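Local structure of prophenoloxidase b (Marsupenaeus japonicus, 3WKY) at residues Y407-L419 and P629-S641. The protein is a type 3 copper protein, the inactive precursor of a phenoloxidase that probably hydroxylates monophenols and oxidises o-diphenols. Sequence-based numbering, arbitrary orientation. Where two conformers were deposited one is given.
Sequences YKLTQPPYTPRQL and PWPMGYPLERRSS. With NAG (2-acetamido-2-deoxy-beta-D-glucopyranose), chain E; EDO (1,2-ethanediol), chain N.
Where the chain leaves helix 391-409 of the copper-containing domain and enters the Ig-like domain of this hemocyanin-family fold, Tyr414 is clamped between Arg638 and Tyr634 of the loop 629-641. The guanidinium of Arg638 lies nearly flat on one face of the phenol ring, planes 17° apart, an off-centre cation-pi stack that brings Arg638 CZ to 3.4 Å from Tyr414 CE1. Its CD sits over the same face as a CH-pi contact. On the opposite face Tyr634 stands edge-on at 90°, a T-shaped pair with CD2 3.4 Å from Tyr414 CZ. Tyr634, its ring swung away from the backbone N (chi1 157°), also delivers OH to Gln418 O at 2.5 Å, in the carbonyl plane, while one face of its ring lies against the indole of Trp630. Tyr414 OH donates to Glu637 OE1 (2.5 Å) on the syn side, somewhat out of the carboxylate plane, and OE2 takes Lys408 NZ on its anti lone pair at 2.7 Å, a salt bridge. Both carboxylate oxygens are thus engaged, probably favouring its anionic form; Lys408 has a second acid partner in Asp325. Replacing Tyr414 by an alanine is likely to leave Glu637 OE1 without its donor and the guanidinium of Arg638 without the ring it lies on. The contact joins the region after helix 391-409 to the connection between strand 588-598 and helix 645-650. Arg638 NH1 reaches Pro412 O (2.9 Å), and NH2 bonds Asn326, which also binds Gln418 NE2. Beyond Tyr414, Thr415 and Gln418 form a capping box: Gln418 OE1 accepts from Thr415 N, and Gln418 N bonds back to Thr415 OG1 at 3.1 Å. Lys517 of the second subunit bonds Ser641 O.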
# COMPACT_ATOMS: atom_id res chain seq x y z
N TYR A 407 12.98 23.98 -19.86
CA TYR A 407 13.72 25.21 -20.03
C TYR A 407 13.34 25.89 -21.37
O TYR A 407 13.07 27.10 -21.41
CB TYR A 407 15.24 25.01 -19.92
CG TYR A 407 15.93 26.23 -20.50
CD1 TYR A 407 15.99 27.41 -19.77
CD2 TYR A 407 16.41 26.23 -21.81
CE1 TYR A 407 16.56 28.57 -20.34
CE2 TYR A 407 16.98 27.37 -22.36
CZ TYR A 407 17.05 28.53 -21.63
OH TYR A 407 17.61 29.67 -22.19
N LYS A 408 13.31 25.12 -22.46
CA LYS A 408 12.98 25.74 -23.76
C LYS A 408 11.64 26.48 -23.71
O LYS A 408 11.50 27.56 -24.29
CB LYS A 408 12.97 24.72 -24.90
CG LYS A 408 14.36 24.17 -25.27
CD LYS A 408 15.22 25.25 -25.94
CE LYS A 408 16.53 24.64 -26.49
NZ LYS A 408 17.32 25.67 -27.27
N LEU A 409 10.66 25.91 -23.02
CA LEU A 409 9.34 26.54 -22.95
C LEU A 409 9.34 27.89 -22.23
O LEU A 409 8.42 28.70 -22.41
CB LEU A 409 8.32 25.58 -22.31
CG LEU A 409 7.89 24.39 -23.17
CD1 LEU A 409 6.85 23.54 -22.42
CD2 LEU A 409 7.35 24.84 -24.54
N THR A 410 10.36 28.16 -21.42
CA THR A 410 10.44 29.45 -20.74
C THR A 410 10.89 30.56 -21.68
O THR A 410 10.83 31.74 -21.34
CB THR A 410 11.40 29.45 -19.54
OG1 THR A 410 12.73 29.18 -19.99
CG2 THR A 410 10.97 28.40 -18.49
N GLN A 411 11.36 30.19 -22.86
CA GLN A 411 11.91 31.18 -23.80
C GLN A 411 10.81 31.80 -24.64
O GLN A 411 9.84 31.13 -25.01
CB GLN A 411 12.99 30.54 -24.67
CG GLN A 411 14.15 30.01 -23.81
CD GLN A 411 14.72 31.09 -22.91
OE1 GLN A 411 15.34 32.04 -23.40
NE2 GLN A 411 14.49 30.98 -21.59
N PRO A 412 10.96 33.10 -24.95
CA PRO A 412 9.94 33.74 -25.80
C PRO A 412 10.00 33.18 -27.21
O PRO A 412 11.08 32.79 -27.66
CB PRO A 412 10.36 35.22 -25.80
CG PRO A 412 11.82 35.22 -25.54
CD PRO A 412 12.06 34.01 -24.59
N PRO A 413 8.85 33.12 -27.90
CA PRO A 413 8.85 32.66 -29.29
C PRO A 413 9.79 33.51 -30.12
O PRO A 413 9.99 34.68 -29.79
CB PRO A 413 7.41 32.92 -29.74
CG PRO A 413 6.59 32.90 -28.46
CD PRO A 413 7.50 33.47 -27.41
N TYR A 414 10.39 32.92 -31.16
CA TYR A 414 11.20 33.69 -32.10
C TYR A 414 10.36 34.82 -32.69
O TYR A 414 9.20 34.62 -33.04
CB TYR A 414 11.74 32.78 -33.21
CG TYR A 414 12.76 31.78 -32.71
CD1 TYR A 414 14.03 32.21 -32.31
CD2 TYR A 414 12.47 30.43 -32.65
CE1 TYR A 414 14.97 31.29 -31.85
CE2 TYR A 414 13.42 29.50 -32.17
CZ TYR A 414 14.65 29.95 -31.79
OH TYR A 414 15.58 29.03 -31.33
N THR A 415 10.95 36.01 -32.77
CA THR A 415 10.26 37.18 -33.36
C THR A 415 10.20 37.05 -34.88
O THR A 415 10.90 36.22 -35.46
CB THR A 415 10.99 38.48 -33.00
OG1 THR A 415 12.28 38.50 -33.63
CG2 THR A 415 11.15 38.61 -31.48
N PRO A 416 9.34 37.87 -35.54
CA PRO A 416 9.33 37.84 -37.00
C PRO A 416 10.72 38.06 -37.59
O PRO A 416 11.12 37.37 -38.53
CB PRO A 416 8.41 39.01 -37.35
CG PRO A 416 7.43 39.04 -36.21
CD PRO A 416 8.22 38.65 -34.98
N ARG A 417 11.47 38.99 -37.02
CA ARG A 417 12.82 39.29 -37.50
C ARG A 417 13.75 38.09 -37.32
O ARG A 417 14.60 37.82 -38.17
CB ARG A 417 13.39 40.51 -36.79
CG ARG A 417 14.74 40.97 -37.32
CD ARG A 417 14.63 41.41 -38.78
NE ARG A 417 15.93 41.72 -39.36
CZ ARG A 417 16.65 40.86 -40.09
NH1 ARG A 417 17.83 41.23 -40.58
NH2 ARG A 417 16.20 39.63 -40.32
N GLN A 418 13.59 37.36 -36.21
CA GLN A 418 14.43 36.20 -35.96
C GLN A 418 14.14 35.04 -36.91
O GLN A 418 14.95 34.11 -37.02
CB GLN A 418 14.30 35.72 -34.50
CG GLN A 418 15.01 36.61 -33.49
CD GLN A 418 14.82 36.11 -32.07
OE1 GLN A 418 13.70 35.80 -31.67
NE2 GLN A 418 15.90 36.03 -31.31
N LEU A 419 13.00 35.09 -37.60
CA LEU A 419 12.60 34.00 -38.50
C LEU A 419 12.61 34.42 -39.97
O LEU A 419 12.46 33.59 -40.86
CB LEU A 419 11.20 33.49 -38.16
CG LEU A 419 11.04 32.83 -36.79
CD1 LEU A 419 9.58 32.50 -36.55
CD2 LEU A 419 11.90 31.58 -36.72
N PRO A 629 25.29 30.95 -34.91
CA PRO A 629 24.92 31.51 -33.61
C PRO A 629 23.53 31.07 -33.12
O PRO A 629 23.26 31.23 -31.92
CB PRO A 629 24.93 33.02 -33.87
CG PRO A 629 24.59 33.14 -35.32
CD PRO A 629 25.22 31.95 -35.99
N TRP A 630 22.69 30.54 -34.00
CA TRP A 630 21.33 30.15 -33.61
C TRP A 630 21.38 28.93 -32.68
O TRP A 630 22.31 28.13 -32.76
CB TRP A 630 20.47 29.86 -34.84
CG TRP A 630 20.22 31.13 -35.64
CD1 TRP A 630 20.79 31.46 -36.83
CD2 TRP A 630 19.35 32.21 -35.29
NE1 TRP A 630 20.33 32.70 -37.25
CE2 TRP A 630 19.44 33.18 -36.32
CE3 TRP A 630 18.49 32.46 -34.21
CZ2 TRP A 630 18.72 34.38 -36.29
CZ3 TRP A 630 17.77 33.65 -34.18
CH2 TRP A 630 17.89 34.60 -35.23
N PRO A 631 20.39 28.79 -31.79
CA PRO A 631 20.43 27.60 -30.92
C PRO A 631 20.36 26.32 -31.75
O PRO A 631 19.76 26.32 -32.83
CB PRO A 631 19.15 27.75 -30.08
CG PRO A 631 18.93 29.23 -30.00
CD PRO A 631 19.32 29.73 -31.40
N MET A 632 20.98 25.24 -31.27
CA MET A 632 20.91 23.98 -32.01
C MET A 632 19.47 23.50 -32.12
O MET A 632 18.74 23.46 -31.11
CB MET A 632 21.76 22.92 -31.31
CG MET A 632 23.25 23.31 -31.23
SD MET A 632 24.20 22.07 -30.34
CE MET A 632 25.52 23.09 -29.71
N GLY A 633 19.05 23.16 -33.34
CA GLY A 633 17.69 22.73 -33.60
C GLY A 633 16.75 23.87 -33.97
O GLY A 633 15.56 23.63 -34.19
N TYR A 634 17.28 25.09 -34.04
CA TYR A 634 16.50 26.26 -34.43
C TYR A 634 15.86 26.01 -35.79
O TYR A 634 16.48 25.40 -36.66
CB TYR A 634 17.42 27.49 -34.49
CG TYR A 634 16.96 28.64 -35.37
CD1 TYR A 634 17.32 28.70 -36.71
CD2 TYR A 634 16.22 29.70 -34.84
CE1 TYR A 634 16.93 29.77 -37.51
CE2 TYR A 634 15.82 30.78 -35.65
CZ TYR A 634 16.19 30.80 -36.97
OH TYR A 634 15.79 31.86 -37.78
N PRO A 635 14.60 26.44 -35.97
CA PRO A 635 13.78 27.19 -35.01
C PRO A 635 12.80 26.30 -34.24
O PRO A 635 11.92 26.82 -33.56
CB PRO A 635 12.98 28.11 -35.93
CG PRO A 635 12.74 27.26 -37.15
CD PRO A 635 13.94 26.33 -37.28
N LEU A 636 12.97 24.99 -34.34
CA LEU A 636 11.95 24.05 -33.88
C LEU A 636 12.19 23.52 -32.46
O LEU A 636 11.90 22.35 -32.18
CB LEU A 636 11.82 22.89 -34.87
CG LEU A 636 11.45 23.35 -36.29
CD1 LEU A 636 11.40 22.16 -37.23
CD2 LEU A 636 10.12 24.09 -36.27
N GLU A 637 12.73 24.36 -31.58
CA GLU A 637 12.80 24.01 -30.16
C GLU A 637 12.15 25.07 -29.29
O GLU A 637 12.26 25.02 -28.07
CB GLU A 637 14.25 23.74 -29.72
CG GLU A 637 15.32 24.47 -30.54
CD GLU A 637 15.26 25.97 -30.40
OE1 GLU A 637 14.70 26.64 -31.30
OE2 GLU A 637 15.81 26.50 -29.40
N ARG A 638 11.44 26.03 -29.90
CA ARG A 638 10.70 27.01 -29.10
C ARG A 638 9.20 26.95 -29.35
O ARG A 638 8.74 26.52 -30.40
CB ARG A 638 11.18 28.45 -29.36
CG ARG A 638 12.52 28.80 -28.75
CD ARG A 638 12.73 30.30 -28.63
NE ARG A 638 14.15 30.63 -28.52
CZ ARG A 638 14.64 31.87 -28.54
NH1 ARG A 638 13.82 32.91 -28.64
NH2 ARG A 638 15.94 32.06 -28.48
N ARG A 639 8.44 27.45 -28.38
CA ARG A 639 7.00 27.51 -28.54
C ARG A 639 6.63 28.58 -29.57
O ARG A 639 7.43 29.49 -29.86
CB ARG A 639 6.32 27.79 -27.21
CG ARG A 639 6.61 29.16 -26.64
CD ARG A 639 6.16 29.22 -25.19
NE ARG A 639 5.57 30.51 -24.85
CZ ARG A 639 6.21 31.48 -24.22
NH1 ARG A 639 7.46 31.32 -23.82
NH2 ARG A 639 5.58 32.62 -23.96
N SER A 640 5.43 28.46 -30.11
CA SER A 640 4.91 29.41 -31.10
C SER A 640 3.45 29.67 -30.81
O SER A 640 2.77 28.80 -30.26
CB SER A 640 5.02 28.82 -32.51
OG SER A 640 4.39 29.69 -33.45
N SER A 641 2.94 30.84 -31.19
CA SER A 641 1.52 31.08 -31.05
C SER A 641 0.74 30.26 -32.09
O SER A 641 -0.45 30.02 -31.93
CB SER A 641 1.19 32.56 -31.20
OG SER A 641 1.62 33.02 -32.46
C1 NAG E . 18.46 40.30 -46.43
C2 NAG E . 18.11 40.50 -44.94
C3 NAG E . 18.95 41.52 -44.17
C4 NAG E . 20.30 41.85 -44.81
C5 NAG E . 20.12 42.01 -46.30
C6 NAG E . 21.41 42.48 -46.96
C7 NAG E . 15.70 40.09 -44.64
C8 NAG E . 14.49 40.31 -45.50
N2 NAG E . 16.72 40.93 -44.83
O3 NAG E . 19.18 41.03 -42.87
O4 NAG E . 20.81 43.05 -44.26
O5 NAG E . 19.75 40.75 -46.80
O6 NAG E . 22.45 41.59 -46.62
O7 NAG E . 15.71 39.17 -43.82
C1 EDO N . 3.19 31.46 -27.26
O1 EDO N . 4.03 32.17 -26.33
C2 EDO N . 2.59 30.25 -26.55
O2 EDO N . 2.91 29.03 -27.23
O HOH W 1 9.82 28.66 -26.16
O HOH W 2 19.49 24.35 -28.50
O HOH W 3 9.04 30.40 -31.90